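Local coordinates for MutS2 protein (Thermus thermophilus, PDB 2ZQE) that probably cuts DNA through its Smr endonuclease domain, the part crystallised here, and so helps to suppress homologous recombination, at residues A[16-21]-A[49-54]; A[23-28]-A[58-63]; A[35-40]-A[76-81]. All blocks are in the same frame, centred on the assembly; numbering follows the deposited sequence.

Contact 1: residues A[16-21]-A[49-54]; sequences EALLEV and QAIREA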
ATOM      1  N   GLU A  16       1.949  11.656   5.827  1.00  6.70           N
ATOM      2  CA  GLU A  16       1.496  10.745   6.876  1.00  7.67           C
ATOM      3  C   GLU A  16       1.282   9.344   6.290  1.00  6.75           C
ATOM      4  O   GLU A  16       1.671   8.332   6.896  1.00  6.28           O
ATOM      5  CB  GLU A  16       0.170  11.221   7.450  1.00  7.30           C
ATOM      6  CG  GLU A  16       0.234  12.419   8.390  1.00  9.65           C
ATOM      7  CD  GLU A  16      -1.175  12.897   8.744  1.00 10.33           C
ATOM      8  OE1 GLU A  16      -1.950  13.132   7.812  1.00  9.26           O
ATOM      9  OE2 GLU A  16      -1.525  12.989   9.949  1.00 15.96           O
ATOM     10  N   ALA A  17       0.670   9.303   5.113  1.00  5.90           N
ATOM     11  CA  ALA A  17       0.390   8.029   4.435  1.00  5.63           C
ATOM     12  C   ALA A  17       1.667   7.263   4.122  1.00  5.58           C
ATOM     13  O   ALA A  17       1.753   6.058   4.369  1.00  5.51           O
ATOM     14  CB  ALA A  17      -0.453   8.254   3.159  1.00  5.11           C
ATOM     15  N   LEU A  18       2.670   7.958   3.597  1.00  5.62           N
ATOM     16  CA  LEU A  18       3.949   7.301   3.290  1.00  5.93           C
ATOM     17  C   LEU A  18       4.693   6.808   4.534  1.00  5.76           C
ATOM     18  O   LEU A  18       5.306   5.740   4.508  1.00  5.61           O
ATOM     19  CB  LEU A  18       4.844   8.219   2.451  1.00  6.26           C
ATOM     20  CG  LEU A  18       4.410   8.346   0.984  1.00  9.07           C
ATOM     21  CD1 LEU A  18       5.446   9.138   0.195  1.00  9.75           C
ATOM     22  CD2 LEU A  18       4.175   7.022   0.310  1.00 12.20           C
ATOM     23  N   LEU A  19       4.644   7.592   5.616  1.00  5.44           N
ATOM     24  CA  LEU A  19       5.184   7.130   6.904  1.00  6.56           C
ATOM     25  C   LEU A  19       4.507   5.832   7.370  1.00  6.42           C
ATOM     26  O   LEU A  19       5.182   4.870   7.818  1.00  5.85           O
ATOM     27  CB  LEU A  19       5.062   8.239   7.967  1.00  6.36           C
ATOM     28  CG  LEU A  19       5.618   7.915   9.359  1.00  9.53           C
ATOM     29  CD1 LEU A  19       7.116   7.712   9.287  1.00 12.63           C
ATOM     30  CD2 LEU A  19       5.301   9.053  10.289  1.00 11.57           C
ATOM     31  N   GLU A  20       3.176   5.794   7.265  1.00  6.28           N
ATOM     32  CA  GLU A  20       2.442   4.605   7.663  1.00  6.48           C
ATOM     33  C   GLU A  20       2.706   3.439   6.729  1.00  6.16           C
ATOM     34  O   GLU A  20       2.778   2.295   7.179  1.00  6.56           O
ATOM     35  CB  GLU A  20       0.939   4.887   7.819  1.00  6.88           C
ATOM     36  CG  GLU A  20       0.106   3.667   8.243  1.00 11.78           C
ATOM     37  CD  GLU A  20       0.703   2.919   9.430  1.00 16.71           C
ATOM     38  OE1 GLU A  20       1.146   3.593  10.380  1.00 19.79           O
ATOM     39  OE2 GLU A  20       0.732   1.660   9.414  1.00 19.08           O
ATOM     40  N   VAL A  21       2.837   3.708   5.433  1.00  5.72           N
ATOM     41  CA  VAL A  21       3.168   2.628   4.493  1.00  5.41           C
ATOM     42  C   VAL A  21       4.519   1.991   4.840  1.00  5.96           C
ATOM     43  O   VAL A  21       4.650   0.766   4.862  1.00  6.82           O
ATOM     44  CB  VAL A  21       3.128   3.097   3.029  1.00  5.48           C
ATOM     45  CG1 VAL A  21       3.773   2.062   2.113  1.00  4.57           C
ATOM     46  CG2 VAL A  21       1.676   3.344   2.620  1.00  5.54           C
ATOM     47  N   GLN A  49      -0.983   7.840  -6.172  1.00  5.46           N
ATOM     48  CA  GLN A  49       0.211   8.141  -6.951  1.00  6.59           C
ATOM     49  C   GLN A  49       1.476   8.137  -6.111  1.00  6.18           C
ATOM     50  O   GLN A  49       2.496   7.547  -6.515  1.00  6.30           O
ATOM     51  CB  GLN A  49       0.068   9.472  -7.682  1.00  7.23           C
ATOM     52  CG  GLN A  49       1.233   9.736  -8.636  1.00 10.48           C
ATOM     53  CD  GLN A  49       0.812  10.565  -9.828  1.00 16.42           C
ATOM     54  OE1 GLN A  49       0.384  11.696  -9.677  1.00 15.83           O
ATOM     55  NE2 GLN A  49       0.950  10.000 -11.035  1.00 21.05           N
ATOM     56  N   ALA A  50       1.415   8.792  -4.946  1.00  5.52           N
ATOM     57  CA  ALA A  50       2.587   8.902  -4.081  1.00  5.72           C
ATOM     58  C   ALA A  50       2.995   7.539  -3.536  1.00  5.42           C
ATOM     59  O   ALA A  50       4.177   7.202  -3.497  1.00  5.39           O
ATOM     60  CB  ALA A  50       2.338   9.883  -2.937  1.00  6.01           C
ATOM     61  N   ILE A  51       2.000   6.747  -3.141  1.00  4.57           N
ATOM     62  CA  ILE A  51       2.253   5.391  -2.650  1.00  4.09           C
ATOM     63  C   ILE A  51       2.870   4.475  -3.728  1.00  4.30           C
ATOM     64  O   ILE A  51       3.874   3.777  -3.474  1.00  4.02           O
ATOM     65  CB  ILE A  51       0.977   4.779  -2.064  1.00  3.96           C
ATOM     66  CG1 ILE A  51       0.614   5.505  -0.778  1.00  3.40           C
ATOM     67  CG2 ILE A  51       1.170   3.254  -1.822  1.00  3.95           C
ATOM     68  CD1 ILE A  51      -0.814   5.242  -0.297  1.00  4.60           C
ATOM     69  N   ARG A  52       2.300   4.479  -4.926  1.00  4.99           N
ATOM     70  CA  ARG A  52       2.844   3.641  -5.996  1.00  5.37           C
ATOM     71  C   ARG A  52       4.309   3.986  -6.265  1.00  5.71           C
ATOM     72  O   ARG A  52       5.142   3.087  -6.391  1.00  5.84           O
ATOM     73  CB  ARG A  52       2.018   3.761  -7.274  1.00  5.60           C
ATOM     74  CG  ARG A  52       0.661   3.062  -7.163  1.00  4.95           C
ATOM     75  CD  ARG A  52      -0.301   3.456  -8.292  1.00  5.16           C
ATOM     76  NE  ARG A  52       0.136   3.040  -9.628  1.00  6.11           N
ATOM     77  CZ  ARG A  52      -0.065   1.825 -10.155  1.00  7.48           C
ATOM     78  NH1 ARG A  52      -0.657   0.860  -9.458  1.00  6.26           N
ATOM     79  NH2 ARG A  52       0.329   1.576 -11.397  1.00  7.42           N
ATOM     80  N   GLU A  53       4.632   5.277  -6.307  1.00  5.84           N
ATOM     81  CA  GLU A  53       6.026   5.667  -6.553  1.00  6.98           C
ATOM     82  C   GLU A  53       6.963   5.235  -5.402  1.00  7.00           C
ATOM     83  O   GLU A  53       8.079   4.734  -5.629  1.00  7.11           O
ATOM     84  CB  GLU A  53       6.123   7.168  -6.859  1.00  7.96           C
ATOM     85  CG  GLU A  53       7.530   7.611  -7.269  1.00 10.22           C
ATOM     86  CD  GLU A  53       8.032   7.056  -8.614  1.00 13.62           C
ATOM     87  OE1 GLU A  53       7.266   6.453  -9.399  1.00 12.09           O
ATOM     88  OE2 GLU A  53       9.240   7.254  -8.896  1.00 15.76           O
ATOM     89  N   ALA A  54       6.496   5.388  -4.160  1.00  6.18           N
ATOM     90  CA  ALA A  54       7.267   4.898  -3.014  1.00  6.26           C
ATOM     91  C   ALA A  54       7.532   3.386  -3.106  1.00  6.38           C
ATOM     92  O   ALA A  54       8.649   2.901  -2.811  1.00  6.62           O
ATOM     93  CB  ALA A  54       6.560   5.244  -1.714  1.00  6.60           C
TER
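Leu18 of helix 14-30 reaches across to helix 46-57 and meets three of its residues with one methyl, CD2. Its CG stands anti to the carbonyl carbon (chi1 -75°) and chi2 is extended. This carries CD2 into the groove between Ala50, Ile51 and Ala54. Leu18 CD2 lies 3.6 Å from Ala54 CB and 3.8 Å from the backbone oxygen Ala50 O. Leu18 CD2 also lies 3.9 Å from Ile51 CA and 4.0 Å from Ile51 CG1. The other methyl, CD1, only brushes Ala50 CB.

Val21, one turn further on, adds a second, looser touch. Val21 CG2 lies 4.2 Å from Ile51 CG1, and the two side chains cross obliquely. Ile51 CG1 therefore packs against both Leu18 and Val21. Val21 and Ile51 are buried and also pack on Leu38 of strand 35-39, so both helices share one face of the sheet.

The short helical segments run in roughly the same direction, at 38°, with their axes 10.0 Å apart. The small side chains of Ala50 and Ala54 leave the leucine room to come close to the backbone. The contacts between side chains are all apolar, with one leucine methyl also against a backbone carbonyl oxygen; this implies van der Waals packing and burial of hydrocarbon.

Contact 2: residues A[23-28]-A[58-63]; sequences QALEEA and DKRVES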
ATOM      1  N   GLN A  23       5.916   1.814   7.765  1.00  7.47           N
ATOM      2  CA  GLN A  23       5.690   1.004   8.964  1.00  7.85           C
ATOM      3  C   GLN A  23       4.926  -0.283   8.662  1.00  7.54           C
ATOM      4  O   GLN A  23       5.277  -1.369   9.164  1.00  7.72           O
ATOM      5  CB  GLN A  23       4.974   1.816  10.046  1.00  8.85           C
ATOM      6  CG  GLN A  23       4.901   1.092  11.391  1.00 12.63           C
ATOM      7  CD  GLN A  23       6.282   0.775  11.980  1.00 18.39           C
ATOM      8  OE1 GLN A  23       7.258   1.506  11.753  1.00 21.71           O
ATOM      9  NE2 GLN A  23       6.364  -0.323  12.745  1.00 18.74           N
ATOM     10  N   ALA A  24       3.881  -0.174   7.840  1.00  6.39           N
ATOM     11  CA  ALA A  24       3.069  -1.345   7.513  1.00  6.64           C
ATOM     12  C   ALA A  24       3.869  -2.398   6.735  1.00  6.19           C
ATOM     13  O   ALA A  24       3.679  -3.599   6.952  1.00  6.90           O
ATOM     14  CB  ALA A  24       1.821  -0.926   6.741  1.00  6.73           C
ATOM     15  N   LEU A  25       4.758  -1.956   5.841  1.00  6.26           N
ATOM     16  CA  LEU A  25       5.613  -2.893   5.089  1.00  5.70           C
ATOM     17  C   LEU A  25       6.578  -3.566   6.060  1.00  6.31           C
ATOM     18  O   LEU A  25       6.783  -4.786   6.003  1.00  6.76           O
ATOM     19  CB  LEU A  25       6.401  -2.161   3.993  1.00  6.10           C
ATOM     20  CG  LEU A  25       5.556  -1.682   2.807  1.00  4.76           C
ATOM     21  CD1 LEU A  25       6.345  -0.669   1.971  1.00  7.61           C
ATOM     22  CD2 LEU A  25       5.108  -2.861   1.952  1.00  7.32           C
ATOM     23  N   GLU A  26       7.124  -2.775   6.982  1.00  6.31           N
ATOM     24  CA  GLU A  26       8.046  -3.327   7.979  1.00  7.59           C
ATOM     25  C   GLU A  26       7.359  -4.418   8.808  1.00  7.71           C
ATOM     26  O   GLU A  26       7.915  -5.507   9.014  1.00  7.50           O
ATOM     27  CB  GLU A  26       8.583  -2.218   8.889  1.00  7.52           C
ATOM     28  CG  GLU A  26       9.800  -2.640   9.744  1.00 10.58           C
ATOM     29  CD  GLU A  26      11.067  -2.987   8.948  1.00 13.28           C
ATOM     30  OE1 GLU A  26      11.138  -2.774   7.713  1.00 14.34           O
ATOM     31  OE2 GLU A  26      12.042  -3.460   9.591  1.00 16.35           O
ATOM     32  N   GLU A  27       6.147  -4.124   9.273  1.00  8.02           N
ATOM     33  CA  GLU A  27       5.406  -5.050  10.116  1.00  9.15           C
ATOM     34  C   GLU A  27       4.976  -6.289   9.331  1.00  9.01           C
ATOM     35  O   GLU A  27       5.033  -7.407   9.840  1.00  9.39           O
ATOM     36  CB  GLU A  27       4.206  -4.348  10.768  1.00  8.54           C
ATOM     37  CG  GLU A  27       4.663  -3.328  11.812  1.00 10.27           C
ATOM     38  CD  GLU A  27       3.527  -2.577  12.484  1.00 11.27           C
ATOM     39  OE1 GLU A  27       2.360  -2.989  12.358  1.00 16.03           O
ATOM     40  OE2 GLU A  27       3.821  -1.574  13.170  1.00 16.08           O
ATOM     41  N   ALA A  28       4.562  -6.093   8.087  1.00  8.90           N
ATOM     42  CA  ALA A  28       4.098  -7.209   7.258  1.00  8.62           C
ATOM     43  C   ALA A  28       5.247  -8.191   7.021  1.00  9.14           C
ATOM     44  O   ALA A  28       5.058  -9.402   7.161  1.00  8.85           O
ATOM     45  CB  ALA A  28       3.526  -6.709   5.932  1.00  9.15           C
ATOM     46  N   ASP A  58      10.957   0.726  -3.103  1.00  8.76           N
ATOM     47  CA  ASP A  58      11.042   0.000  -1.843  1.00  9.22           C
ATOM     48  C   ASP A  58      11.533  -1.441  -2.006  1.00  9.89           C
ATOM     49  O   ASP A  58      10.869  -2.272  -2.626  1.00  9.23           O
ATOM     50  CB  ASP A  58       9.689   0.028  -1.129  1.00  8.86           C
ATOM     51  CG  ASP A  58       9.820  -0.213   0.362  1.00  9.77           C
ATOM     52  OD1 ASP A  58      10.457  -1.210   0.762  1.00 11.14           O
ATOM     53  OD2 ASP A  58       9.314   0.620   1.147  1.00 11.37           O
ATOM     54  N   LYS A  59      12.698  -1.733  -1.431  1.00 10.81           N
ATOM     55  CA  LYS A  59      13.301  -3.065  -1.574  1.00 11.55           C
ATOM     56  C   LYS A  59      12.557  -4.205  -0.855  1.00 11.23           C
ATOM     57  O   LYS A  59      12.920  -5.382  -1.013  1.00 11.51           O
ATOM     58  CB  LYS A  59      14.777  -3.020  -1.173  1.00 12.49           C
ATOM     59  CG  LYS A  59      15.611  -2.241  -2.179  1.00 16.12           C
ATOM     60  CD  LYS A  59      17.069  -2.137  -1.758  1.00 20.44           C
ATOM     61  CE  LYS A  59      17.908  -1.497  -2.868  1.00 23.28           C
ATOM     62  NZ  LYS A  59      17.559  -0.064  -3.057  1.00 25.13           N
ATOM     63  N   ARG A  60      11.532  -3.862  -0.076  1.00  9.56           N
ATOM     64  CA  ARG A  60      10.690  -4.858   0.588  1.00  9.28           C
ATOM     65  C   ARG A  60       9.576  -5.371  -0.309  1.00  9.23           C
ATOM     66  O   ARG A  60       8.866  -6.309   0.062  1.00 10.46           O
ATOM     67  CB  ARG A  60      10.077  -4.285   1.860  1.00  9.45           C
ATOM     68  CG  ARG A  60      11.120  -4.030   2.930  1.00  8.06           C
ATOM     69  CD  ARG A  60      10.571  -3.183   4.048  1.00  9.27           C
ATOM     70  NE  ARG A  60      10.160  -1.865   3.566  1.00  7.67           N
ATOM     71  CZ  ARG A  60       9.805  -0.860   4.362  1.00  8.52           C
ATOM     72  NH1 ARG A  60       9.826  -1.032   5.680  1.00 10.06           N
ATOM     73  NH2 ARG A  60       9.435   0.309   3.850  1.00  9.51           N
ATOM     74  N   VAL A  61       9.419  -4.736  -1.469  1.00  8.17           N
ATOM     75  CA  VAL A  61       8.286  -5.001  -2.364  1.00  7.88           C
ATOM     76  C   VAL A  61       8.728  -5.844  -3.556  1.00  8.01           C
ATOM     77  O   VAL A  61       9.695  -5.506  -4.247  1.00  8.38           O
ATOM     78  CB  VAL A  61       7.671  -3.670  -2.881  1.00  7.52           C
ATOM     79  CG1 VAL A  61       6.568  -3.919  -3.906  1.00  8.43           C
ATOM     80  CG2 VAL A  61       7.162  -2.829  -1.722  1.00  7.23           C
ATOM     81  N   GLU A  62       8.005  -6.936  -3.798  1.00  8.10           N
ATOM     82  CA  GLU A  62       8.208  -7.718  -5.010  1.00  9.53           C
ATOM     83  C   GLU A  62       7.416  -7.110  -6.172  1.00  9.27           C
ATOM     84  O   GLU A  62       7.958  -6.875  -7.248  1.00  9.71           O
ATOM     85  CB  GLU A  62       7.821  -9.165  -4.791  1.00 10.40           C
ATOM     86  CG  GLU A  62       8.089 -10.022  -6.011  1.00 15.90           C
ATOM     87  CD  GLU A  62       7.974 -11.487  -5.719  1.00 22.20           C
ATOM     88  OE1 GLU A  62       6.835 -11.949  -5.465  1.00 24.36           O
ATOM     89  OE2 GLU A  62       9.026 -12.170  -5.762  1.00 24.80           O
ATOM     90  N   SER A  63       6.122  -6.882  -5.954  1.00  8.02           N
ATOM     91  CA  SER A  63       5.296  -6.256  -6.986  1.00  7.67           C
ATOM     92  C   SER A  63       4.086  -5.602  -6.335  1.00  6.66           C
ATOM     93  O   SER A  63       3.806  -5.836  -5.160  1.00  6.49           O
ATOM     94  CB  SER A  63       4.863  -7.290  -8.032  1.00  7.41           C
ATOM     95  OG  SER A  63       4.038  -8.301  -7.458  1.00  7.17           O
TER
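A salt-bridge network, set up by an Asx turn after helix 46-57, ties that turn to the side of helix 14-30 in this Smr domain. Asp58 to Val61 form a type I beta turn, which leads from helix 46-57 into strand 61-66. Arg60 projects from this turn onto helix 14-30, where Leu25 and Glu26 receive it.

The turn first fixes its own arginine. Asp58 OD1 accepts the backbone N-H of Arg60 through its anti lone pair, which closes the Asx turn. The same oxygen takes Arg60 NE through its syn lone pair. Asp58 OD2 takes Arg60 NH2 at 2.7 Å, nearly straight at 177°. Arg60 thus grips the carboxylate side-on, with both oxygens close to the guanidinium plane. The NE and NH2 bonds fix the rotation of the guanidinium, while the backbone N bond to OD1 holds the carboxylate in place.

Across the contact, Leu25 lies under that flat head. Leu25 CB sits over the centre of one guanidinium face, 3.7 Å from Arg60 CZ. Leu25 CD1 comes 3.3 Å from Asp58 OD2, and its CD2 packs 4.2 Å from Val61 CG2. Asp22, on the same helix, makes a further salt bridge to Arg60 NH2. Arg60 thus has three carboxylate partners, Asp58, Glu26 and Asp22, which probably balance its charge.

Glu26 comes from the edge. Its chain is bent at chi2 (65°), which swings the carboxylate toward the arginine. Arg60 NH1 gives a hydrogen to Glu26 OE1 over 3.0 Å in a bent bond (142°), on the anti side and somewhat out of the carboxylate plane.

Contact 3: residues A[35-40]-A[76-81]; sequences TLRLLH and VTVVAL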
ATOM      1  N   THR A  35       1.478 -10.774   1.481  1.00  8.33           N
ATOM      2  CA  THR A  35       0.658  -9.754   0.825  1.00  8.55           C
ATOM      3  C   THR A  35       0.196  -8.718   1.840  1.00  8.53           C
ATOM      4  O   THR A  35      -0.038  -9.059   3.008  1.00  7.75           O
ATOM      5  CB  THR A  35      -0.577 -10.385   0.145  1.00  9.44           C
ATOM      6  OG1 THR A  35      -0.162 -11.517  -0.638  1.00 12.94           O
ATOM      7  CG2 THR A  35      -1.270  -9.385  -0.782  1.00  9.59           C
ATOM      8  N   LEU A  36       0.030  -7.480   1.369  1.00  7.05           N
ATOM      9  CA  LEU A  36      -0.464  -6.376   2.180  1.00  6.87           C
ATOM     10  C   LEU A  36      -1.347  -5.484   1.323  1.00  6.44           C
ATOM     11  O   LEU A  36      -0.960  -5.089   0.222  1.00  6.33           O
ATOM     12  CB  LEU A  36       0.717  -5.564   2.721  1.00  6.85           C
ATOM     13  CG  LEU A  36       0.416  -4.258   3.449  1.00  6.74           C
ATOM     14  CD1 LEU A  36      -0.383  -4.476   4.724  1.00 10.36           C
ATOM     15  CD2 LEU A  36       1.725  -3.546   3.727  1.00  8.79           C
ATOM     16  N   ARG A  37      -2.532  -5.166   1.832  1.00  5.92           N
ATOM     17  CA  ARG A  37      -3.436  -4.246   1.127  1.00  5.90           C
ATOM     18  C   ARG A  37      -3.339  -2.845   1.706  1.00  5.85           C
ATOM     19  O   ARG A  37      -3.418  -2.661   2.910  1.00  7.15           O
ATOM     20  CB  ARG A  37      -4.881  -4.733   1.201  1.00  5.89           C
ATOM     21  CG  ARG A  37      -5.167  -5.934   0.309  1.00  8.19           C
ATOM     22  CD  ARG A  37      -6.500  -6.593   0.692  1.00  9.98           C
ATOM     23  NE  ARG A  37      -7.643  -5.670   0.632  1.00 12.16           N
ATOM     24  CZ  ARG A  37      -8.348  -5.369  -0.462  1.00 11.21           C
ATOM     25  NH1 ARG A  37      -8.044  -5.893  -1.643  1.00 12.95           N
ATOM     26  NH2 ARG A  37      -9.354  -4.512  -0.369  1.00 12.35           N
ATOM     27  N   LEU A  38      -3.146  -1.863   0.828  1.00  4.90           N
ATOM     28  CA  LEU A  38      -3.100  -0.466   1.227  1.00  5.02           C
ATOM     29  C   LEU A  38      -4.367   0.234   0.757  1.00  4.82           C
ATOM     30  O   LEU A  38      -4.537   0.523  -0.421  1.00  5.56           O
ATOM     31  CB  LEU A  38      -1.843   0.207   0.641  1.00  4.80           C
ATOM     32  CG  LEU A  38      -0.538  -0.515   0.974  1.00  4.74           C
ATOM     33  CD1 LEU A  38       0.618   0.148   0.208  1.00  5.32           C
ATOM     34  CD2 LEU A  38      -0.256  -0.518   2.471  1.00  6.21           C
ATOM     35  N   LEU A  39      -5.278   0.470   1.694  1.00  4.40           N
ATOM     36  CA  LEU A  39      -6.526   1.159   1.386  1.00  4.96           C
ATOM     37  C   LEU A  39      -6.306   2.662   1.496  1.00  5.69           C
ATOM     38  O   LEU A  39      -6.294   3.220   2.603  1.00  5.50           O
ATOM     39  CB  LEU A  39      -7.610   0.679   2.364  1.00  4.70           C
ATOM     40  CG  LEU A  39      -8.969   1.381   2.360  1.00  5.05           C
ATOM     41  CD1 LEU A  39      -9.557   1.372   0.959  1.00  6.15           C
ATOM     42  CD2 LEU A  39      -9.909   0.720   3.383  1.00  6.10           C
ATOM     43  N   HIS A  40      -6.117   3.317   0.350  1.00  5.41           N
ATOM     44  CA  HIS A  40      -5.861   4.772   0.339  1.00  5.13           C
ATOM     45  C   HIS A  40      -6.998   5.580  -0.248  1.00  5.31           C
ATOM     46  O   HIS A  40      -7.005   6.813  -0.165  1.00  5.18           O
ATOM     47  CB  HIS A  40      -4.584   5.105  -0.437  1.00  5.07           C
ATOM     48  CG  HIS A  40      -4.403   4.298  -1.684  1.00  5.10           C
ATOM     49  ND1 HIS A  40      -5.216   4.432  -2.788  1.00  5.91           N
ATOM     50  CD2 HIS A  40      -3.483   3.362  -2.006  1.00  4.60           C
ATOM     51  CE1 HIS A  40      -4.804   3.613  -3.739  1.00  7.06           C
ATOM     52  NE2 HIS A  40      -3.761   2.940  -3.285  1.00  5.76           N
ATOM     53  N   VAL A  76      -7.360   0.761  -3.692  1.00  4.85           N
ATOM     54  CA  VAL A  76      -6.518  -0.135  -2.899  1.00  4.90           C
ATOM     55  C   VAL A  76      -5.326  -0.560  -3.735  1.00  4.99           C
ATOM     56  O   VAL A  76      -5.486  -0.965  -4.886  1.00  4.61           O
ATOM     57  CB  VAL A  76      -7.291  -1.384  -2.414  1.00  4.84           C
ATOM     58  CG1 VAL A  76      -6.346  -2.381  -1.715  1.00  5.48           C
ATOM     59  CG2 VAL A  76      -8.438  -0.972  -1.462  1.00  6.44           C
ATOM     60  N   THR A  77      -4.135  -0.454  -3.150  1.00  4.50           N
ATOM     61  CA  THR A  77      -2.939  -1.017  -3.775  1.00  4.14           C
ATOM     62  C   THR A  77      -2.599  -2.314  -3.063  1.00  3.81           C
ATOM     63  O   THR A  77      -2.417  -2.353  -1.841  1.00  4.85           O
ATOM     64  CB  THR A  77      -1.725  -0.057  -3.704  1.00  4.19           C
ATOM     65  OG1 THR A  77      -2.011   1.128  -4.441  1.00  4.41           O
ATOM     66  CG2 THR A  77      -0.499  -0.734  -4.325  1.00  3.60           C
ATOM     67  N   VAL A  78      -2.521  -3.385  -3.848  1.00  3.76           N
ATOM     68  CA  VAL A  78      -2.213  -4.704  -3.319  1.00  4.27           C
ATOM     69  C   VAL A  78      -0.732  -4.980  -3.534  1.00  4.35           C
ATOM     70  O   VAL A  78      -0.261  -4.991  -4.663  1.00  5.21           O
ATOM     71  CB  VAL A  78      -3.063  -5.776  -4.039  1.00  3.61           C
ATOM     72  CG1 VAL A  78      -2.822  -7.155  -3.431  1.00  5.09           C
ATOM     73  CG2 VAL A  78      -4.540  -5.405  -3.944  1.00  5.56           C
ATOM     74  N   VAL A  79      -0.026  -5.198  -2.427  1.00  4.27           N
ATOM     75  CA  VAL A  79       1.432  -5.352  -2.436  1.00  4.85           C
ATOM     76  C   VAL A  79       1.826  -6.806  -2.195  1.00  5.59           C
ATOM     77  O   VAL A  79       1.404  -7.419  -1.207  1.00  5.52           O
ATOM     78  CB  VAL A  79       2.096  -4.444  -1.348  1.00  4.44           C
ATOM     79  CG1 VAL A  79       3.615  -4.529  -1.415  1.00  6.16           C
ATOM     80  CG2 VAL A  79       1.643  -2.958  -1.486  1.00  5.30           C
ATOM     81  N   ALA A  80       2.626  -7.348  -3.109  1.00  5.57           N
ATOM     82  CA  ALA A  80       3.283  -8.633  -2.907  1.00  7.29           C
ATOM     83  C   ALA A  80       4.638  -8.368  -2.277  1.00  7.72           C
ATOM     84  O   ALA A  80       5.485  -7.683  -2.862  1.00  8.08           O
ATOM     85  CB  ALA A  80       3.454  -9.358  -4.219  1.00  6.95           C
ATOM     86  N   LEU A  81       4.861  -8.944  -1.106  1.00  9.11           N
ATOM     87  CA  LEU A  81       6.075  -8.690  -0.348  1.00 10.72           C
ATOM     88  C   LEU A  81       7.187  -9.663  -0.705  1.00 12.41           C
ATOM     89  O   LEU A  81       6.927 -10.826  -1.037  1.00 12.61           O
ATOM     90  CB  LEU A  81       5.761  -8.786   1.149  1.00 10.92           C
ATOM     91  CG  LEU A  81       4.674  -7.809   1.626  1.00 12.23           C
ATOM     92  CD1 LEU A  81       4.049  -8.254   2.928  1.00 14.61           C
ATOM     93  CD2 LEU A  81       5.261  -6.410   1.737  1.00 15.49           C
TER
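His40 has chi1 at 40°, which places CG between the backbone N and the carbonyl carbon and turns the ring toward strand 76-81. Thr77 holds OG1 anti to its own carbonyl carbon (chi1 -63°), facing that ring. His40 NE2 and Thr77 OG1 are hydrogen-bonded at 2.8 Å, and the hydroxyl lies at the ring edge, in plane. Either could be the donor. Val76 CA lies over one face of the ring.

The backbones form a regular antiparallel pair. Leu36 and Val79 exchange two hydrogen bonds, with Val79 N to Leu36 O at 2.8 Å. Leu38 and Thr77 do the same, with Leu38 N to Thr77 O at 2.8 Å.

On the face with Thr35, Arg37 and Leu39, the bent Arg37 chain lays its guanidinium over Val76. Val76 CG1 sits over the centre of the group, 3.8 Å from Arg37 CZ. Glu6 pairs with Arg37 NE, and the backbone of Glu71 accepts from NH2. Val76 CG2 also meets Leu39 CD1 at 3.6 Å.

The other face carries Leu36, Leu38, Thr77 and Val79. Leu38 CD1 packs 3.7 Å from Val79 CG2, and this face is covered by helices 14-30 and 46-57. Such a mixed four-stranded sheet, its central antiparallel pair backed by two helices, is the alpha/beta fold of the Smr domain.

How the contacts relate
The three contacts build one compact domain. Contacts 1 and 2 lie at successive places along helix 14-30, with centres about 11 Å apart. Contact 3 is the central strand pair of the sheet on which both helices pack. Contact 1 rests on it where Ile51 CD1 meets His40 CD2 at 3.7 Å and Ile51 CG2 meets Leu38 CD1 at 3.8 Å. Contact 2 reaches it where Leu25 CD2 packs 3.6 Å from Leu81 CD2. The strand of contact 2 also pairs with strand 76-81: Glu62 N to Ala80 O, at 2.8 Å, is a probable hydrogen bond, and Glu62 and Ser63 form a classic beta bulge opposite Ala80. In sequence the segments of all three contacts interleave.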